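Local atomic coordinates of sphingomyelinase-c (Listeria ivanovii, PDB entry 1ZWX), a protein that belongs to the endonuclease/exonuclease/phosphatase family and has a DNase I-like fold, two facing mixed beta sheets flanked by helices. Residues Gly9-Thr14 against Asn46-Ile51; Leu212-Pro217 against Tyr249-Asn254. All blocks are in the same frame, centred on the assembly; numbering follows the deposited sequence.

How the interactions relate
Interactions 1 and 2 belong to the two different six-stranded sheets of the DNase I-like fold, and their centres lie about 16 Å apart. Interaction 1 comes first along the chain and is closed before interaction 2 opens. It pairs strands 12-20 and 49-55 inside one sheet; interaction 2 attaches the loop after helix 203-212 to strand 248-252, an outermost strand of the other sheet. The two meet through Ile250, which points away from the loop of interaction 2 and whose CD1 packs 3.3 Å from Ile13 O. Interaction 1 thus lies within one sheet, while in interaction 2 the loop covers the face of strand 248-252 turned away from that sheet.

Interaction 1. Residues Gly9-Thr14 against Asn46-Ile51; sequences GNFKIT and NNDVVI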
# COMPACT_ATOMS: atom_id res chain seq x y z
N GLY A 9 -8.60 19.56 -5.47
CA GLY A 9 -9.57 19.36 -6.53
C GLY A 9 -10.01 17.91 -6.60
O GLY A 9 -10.12 17.26 -5.57
N ASN A 10 -10.27 17.43 -7.81
CA ASN A 10 -10.73 16.05 -7.98
C ASN A 10 -9.50 15.14 -8.13
O ASN A 10 -9.18 14.70 -9.26
CB ASN A 10 -11.68 15.92 -9.18
CG ASN A 10 -12.19 14.47 -9.38
OD1 ASN A 10 -11.87 13.56 -8.60
ND2 ASN A 10 -12.98 14.27 -10.43
N PHE A 11 -8.80 14.93 -7.00
CA PHE A 11 -7.64 14.03 -6.94
C PHE A 11 -8.06 12.73 -6.30
O PHE A 11 -8.76 12.73 -5.28
CB PHE A 11 -6.51 14.62 -6.13
CG PHE A 11 -5.15 14.12 -6.53
CD1 PHE A 11 -4.55 14.58 -7.70
CD2 PHE A 11 -4.47 13.17 -5.73
CE1 PHE A 11 -3.29 14.14 -8.08
CE2 PHE A 11 -3.20 12.73 -6.10
CZ PHE A 11 -2.60 13.19 -7.28
N LYS A 12 -7.61 11.64 -6.91
CA LYS A 12 -8.05 10.31 -6.55
C LYS A 12 -6.86 9.34 -6.54
O LYS A 12 -6.10 9.27 -7.52
CB LYS A 12 -9.11 9.87 -7.53
CG LYS A 12 -9.76 8.55 -7.25
CD LYS A 12 -11.04 8.47 -8.02
CE LYS A 12 -11.20 7.11 -8.62
NZ LYS A 12 -12.15 7.16 -9.79
N ILE A 13 -6.71 8.60 -5.44
CA ILE A 13 -5.60 7.65 -5.24
C ILE A 13 -6.24 6.33 -4.84
O ILE A 13 -7.16 6.31 -4.02
CB ILE A 13 -4.67 8.10 -4.09
CG1 ILE A 13 -4.06 9.46 -4.39
CG2 ILE A 13 -3.52 7.06 -3.84
CD1 ILE A 13 -3.41 10.09 -3.21
N THR A 14 -5.79 5.24 -5.44
CA THR A 14 -6.24 3.91 -5.01
C THR A 14 -5.00 3.22 -4.45
O THR A 14 -3.91 3.32 -5.01
CB THR A 14 -6.89 3.10 -6.16
OG1 THR A 14 -8.17 3.66 -6.46
CG2 THR A 14 -7.13 1.64 -5.76
N ASN A 46 -9.13 5.09 -13.87
CA ASN A 46 -9.60 6.41 -13.46
C ASN A 46 -9.00 6.95 -12.15
O ASN A 46 -9.66 7.71 -11.43
CB ASN A 46 -11.13 6.45 -13.40
CG ASN A 46 -11.77 5.92 -14.66
OD1 ASN A 46 -11.34 6.25 -15.79
ND2 ASN A 46 -12.80 5.07 -14.48
N ASN A 47 -7.75 6.57 -11.85
CA ASN A 47 -7.06 7.14 -10.69
C ASN A 47 -6.03 8.14 -11.16
O ASN A 47 -5.50 7.99 -12.25
CB ASN A 47 -6.36 6.00 -9.89
CG ASN A 47 -7.35 5.03 -9.29
OD1 ASN A 47 -7.50 3.87 -9.75
ND2 ASN A 47 -8.08 5.49 -8.29
N ASP A 48 -5.69 9.11 -10.32
CA ASP A 48 -4.52 9.91 -10.59
C ASP A 48 -3.24 9.15 -10.28
O ASP A 48 -2.25 9.27 -11.00
CB ASP A 48 -4.60 11.22 -9.78
CG ASP A 48 -5.74 12.10 -10.26
OD1 ASP A 48 -5.64 12.61 -11.39
OD2 ASP A 48 -6.76 12.20 -9.56
N VAL A 49 -3.28 8.39 -9.19
CA VAL A 49 -2.09 7.73 -8.64
C VAL A 49 -2.57 6.38 -8.05
O VAL A 49 -3.70 6.27 -7.52
CB VAL A 49 -1.39 8.61 -7.52
CG1 VAL A 49 -0.33 7.81 -6.77
CG2 VAL A 49 -0.75 9.88 -8.12
N VAL A 50 -1.73 5.36 -8.19
CA VAL A 50 -2.04 4.05 -7.58
C VAL A 50 -0.85 3.65 -6.73
O VAL A 50 0.31 3.75 -7.16
CB VAL A 50 -2.29 2.92 -8.63
CG1 VAL A 50 -2.35 1.52 -7.93
CG2 VAL A 50 -3.61 3.15 -9.38
N ILE A 51 -1.13 3.22 -5.50
CA ILE A 51 -0.07 2.76 -4.57
C ILE A 51 -0.20 1.25 -4.48
O ILE A 51 -1.28 0.75 -4.25
CB ILE A 51 -0.26 3.35 -3.15
CG1 ILE A 51 -0.09 4.88 -3.18
CG2 ILE A 51 0.74 2.65 -2.14
CD1 ILE A 51 -0.47 5.57 -1.82
O HOH W 1 -9.19 12.22 -10.66
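Asp48 and Phe11 are brought face to face by their first torsions: the carboxylate of Asp48 swings beside its own backbone N (chi1 -67°), while the ring of Phe11 extends anti to its N (chi1 -153°). Carboxylate and ring consequently stack, their planes 6° apart. Asp48 CB sits over one ring face toward the rim, a CH-pi contact with CB 3.8 Å from the centroid of the Phe11 ring, and Val49 CG2 adds apolar contact at Phe11 CZ.

The same carboxylate reaches the backbone. Asp48 OD2 accepts the N-H of Lys12 through its anti lone pair, with Lys12 N at 2.8 Å, and Lys12 O takes a bond in return from Asp48 N, also 2.8 Å. A weak bond from Val49 N ends on the same Lys12 oxygen. A water lies within hydrogen-bonding distance of both Asp48 OD2 and Asn10 O. Farther out, the Lys12 chain, bent at chi3, brings NZ to Asn46 O at 3.0 Å in a hydrogen bond, with the donor above the carbonyl plane.

Beyond this opening the backbones pair as parallel strands, Ile13 beside Val49 and Thr14 beside Val50. Thr14 straddles Val50: its N binds Val49 O at 3.1 Å and its O receives Ile51 N at 2.8 Å. Ile13 CG2 meets Ile51 CD1 at 4.0 Å. These are the two strands of the beta-alpha-beta unit formed by strand 12-20, helix 31-39 and strand 49-55.

Asp48 OD1 is held by a salt bridge to Lys140, on a strand of the other sheet, and by Trp109 NE1. With both oxygens engaged, the buried carboxylate is fixed in rotation, and Asp48 ties the start of the parallel pairing to the facing sheet, beside Phe11, which stacks on Tyr145.

Interaction 2. Residues Leu212-Pro217 against Tyr249-Asn254; sequences LNVSSP and YIFVEN
The loop leaving helix 203-212 folds across strand 248-252 and lays Val214 on the ring of Phe251. Val214 CG2, set between its own backbone N and carbonyl carbon, presses onto one ring face 3.7 Å from the Phe251 centroid, 16° off the normal, while Tyr249 CB covers the opposite face. Pro217 CD approaches obliquely, 3.9 Å from Phe251 CE2, and Leu212 CD1 does likewise at Phe251 CD1.

Strand 248-252 is an outermost strand of its sheet: Phe251 and Glu253 bond to strand 189-193, whereas the backbone of Val252 faces the loop and is joined to it through water. One water, in the plane of the Phe251 ring at its edge, donates to Ser215 O and accepts from Val252 N; a second accepts from Ser215 N and sits so close to Val252 O and Asn254 OD1 that those two distances are doubtful.

At Asn254 the link is direct. Asn213, with positive phi just after the helix, offers its carbonyl to Asn254 N, 2.8 Å from Asn213 O and almost in line with the C=O bond. The amide of Asn254 lies beside its own backbone N (chi1 -78°), and its ND2 donates nearly in plane to Ser215 OG at 2.9 Å. Glu253, bent at chi2, runs its CG past Leu212 O and Asn213 O; its OE2 is bound by Gln176 of helix 161-182, which also binds Leu212 O.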
# COMPACT_ATOMS: atom_id res chain seq x y z
N LEU A 212 2.14 10.18 12.49
CA LEU A 212 2.13 10.57 11.04
C LEU A 212 1.62 11.98 10.83
O LEU A 212 1.72 12.52 9.70
CB LEU A 212 1.23 9.63 10.24
CG LEU A 212 1.71 8.17 10.02
CD1 LEU A 212 0.69 7.45 9.16
CD2 LEU A 212 3.12 8.10 9.41
N ASN A 213 1.05 12.58 11.88
CA ASN A 213 0.43 13.92 11.78
C ASN A 213 -0.71 13.95 10.74
O ASN A 213 -0.67 14.73 9.79
CB ASN A 213 1.51 14.98 11.48
CG ASN A 213 0.99 16.41 11.63
OD1 ASN A 213 1.46 17.35 10.94
ND2 ASN A 213 0.02 16.59 12.48
N VAL A 214 -1.70 13.08 10.91
CA VAL A 214 -2.80 12.95 9.98
C VAL A 214 -4.08 12.86 10.79
O VAL A 214 -4.03 12.60 11.99
CB VAL A 214 -2.64 11.68 9.04
CG1 VAL A 214 -1.35 11.77 8.23
CG2 VAL A 214 -2.67 10.38 9.85
N SER A 215 -5.23 13.04 10.13
CA SER A 215 -6.54 12.78 10.74
C SER A 215 -7.29 11.72 9.97
O SER A 215 -6.94 11.41 8.82
CB SER A 215 -7.40 14.05 10.80
OG SER A 215 -6.67 15.07 11.45
N SER A 216 -8.33 11.16 10.60
CA SER A 216 -9.18 10.18 9.94
C SER A 216 -9.89 10.86 8.77
O SER A 216 -10.31 12.02 8.90
CB SER A 216 -10.22 9.65 10.90
OG SER A 216 -9.60 8.89 11.92
N PRO A 217 -9.95 10.18 7.60
CA PRO A 217 -10.82 10.68 6.52
C PRO A 217 -12.24 11.01 6.99
O PRO A 217 -12.72 10.43 7.97
CB PRO A 217 -10.82 9.53 5.51
CG PRO A 217 -9.44 8.90 5.69
CD PRO A 217 -9.18 8.98 7.19
N TYR A 249 -5.08 2.43 4.45
CA TYR A 249 -5.52 3.82 4.56
C TYR A 249 -4.84 4.70 3.52
O TYR A 249 -3.68 4.44 3.13
CB TYR A 249 -5.09 4.38 5.90
CG TYR A 249 -5.58 3.62 7.13
CD1 TYR A 249 -4.77 2.68 7.75
CD2 TYR A 249 -6.84 3.89 7.68
CE1 TYR A 249 -5.21 1.98 8.91
CE2 TYR A 249 -7.31 3.20 8.83
CZ TYR A 249 -6.48 2.26 9.43
OH TYR A 249 -6.93 1.62 10.56
N ILE A 250 -5.52 5.79 3.17
CA ILE A 250 -4.84 6.88 2.49
C ILE A 250 -5.19 8.18 3.22
O ILE A 250 -6.33 8.59 3.21
CB ILE A 250 -5.20 7.00 0.97
CG1 ILE A 250 -5.08 5.63 0.24
CG2 ILE A 250 -4.25 8.02 0.33
CD1 ILE A 250 -5.90 5.54 -1.05
N PHE A 251 -4.18 8.81 3.79
CA PHE A 251 -4.36 10.00 4.64
C PHE A 251 -3.84 11.24 3.95
O PHE A 251 -2.99 11.18 3.09
CB PHE A 251 -3.51 9.88 5.91
CG PHE A 251 -3.95 8.78 6.86
CD1 PHE A 251 -3.07 7.73 7.16
CD2 PHE A 251 -5.21 8.80 7.48
CE1 PHE A 251 -3.44 6.69 8.09
CE2 PHE A 251 -5.61 7.78 8.37
CZ PHE A 251 -4.71 6.71 8.69
N VAL A 252 -4.31 12.39 4.43
CA VAL A 252 -3.74 13.68 4.09
C VAL A 252 -2.95 14.18 5.28
O VAL A 252 -3.43 14.12 6.42
CB VAL A 252 -4.87 14.69 3.74
CG1 VAL A 252 -4.27 16.08 3.58
CG2 VAL A 252 -5.61 14.26 2.47
N GLU A 253 -1.73 14.64 5.05
CA GLU A 253 -0.91 15.14 6.13
C GLU A 253 -1.40 16.52 6.63
O GLU A 253 -1.73 17.39 5.81
CB GLU A 253 0.55 15.20 5.71
CG GLU A 253 1.58 15.02 6.88
CD GLU A 253 2.13 16.35 7.41
OE1 GLU A 253 1.81 17.42 6.85
OE2 GLU A 253 2.93 16.33 8.37
N ASN A 254 -1.40 16.72 7.96
CA ASN A 254 -2.08 17.88 8.56
C ASN A 254 -1.34 19.20 8.48
O ASN A 254 -1.96 20.26 8.57
CB ASN A 254 -2.53 17.61 10.02
CG ASN A 254 -3.80 16.76 10.10
OD1 ASN A 254 -4.60 16.66 9.17
ND2 ASN A 254 -4.00 16.11 11.25
O HOH W 2 -6.74 11.91 6.07
O HOH W 3 -5.45 14.72 7.82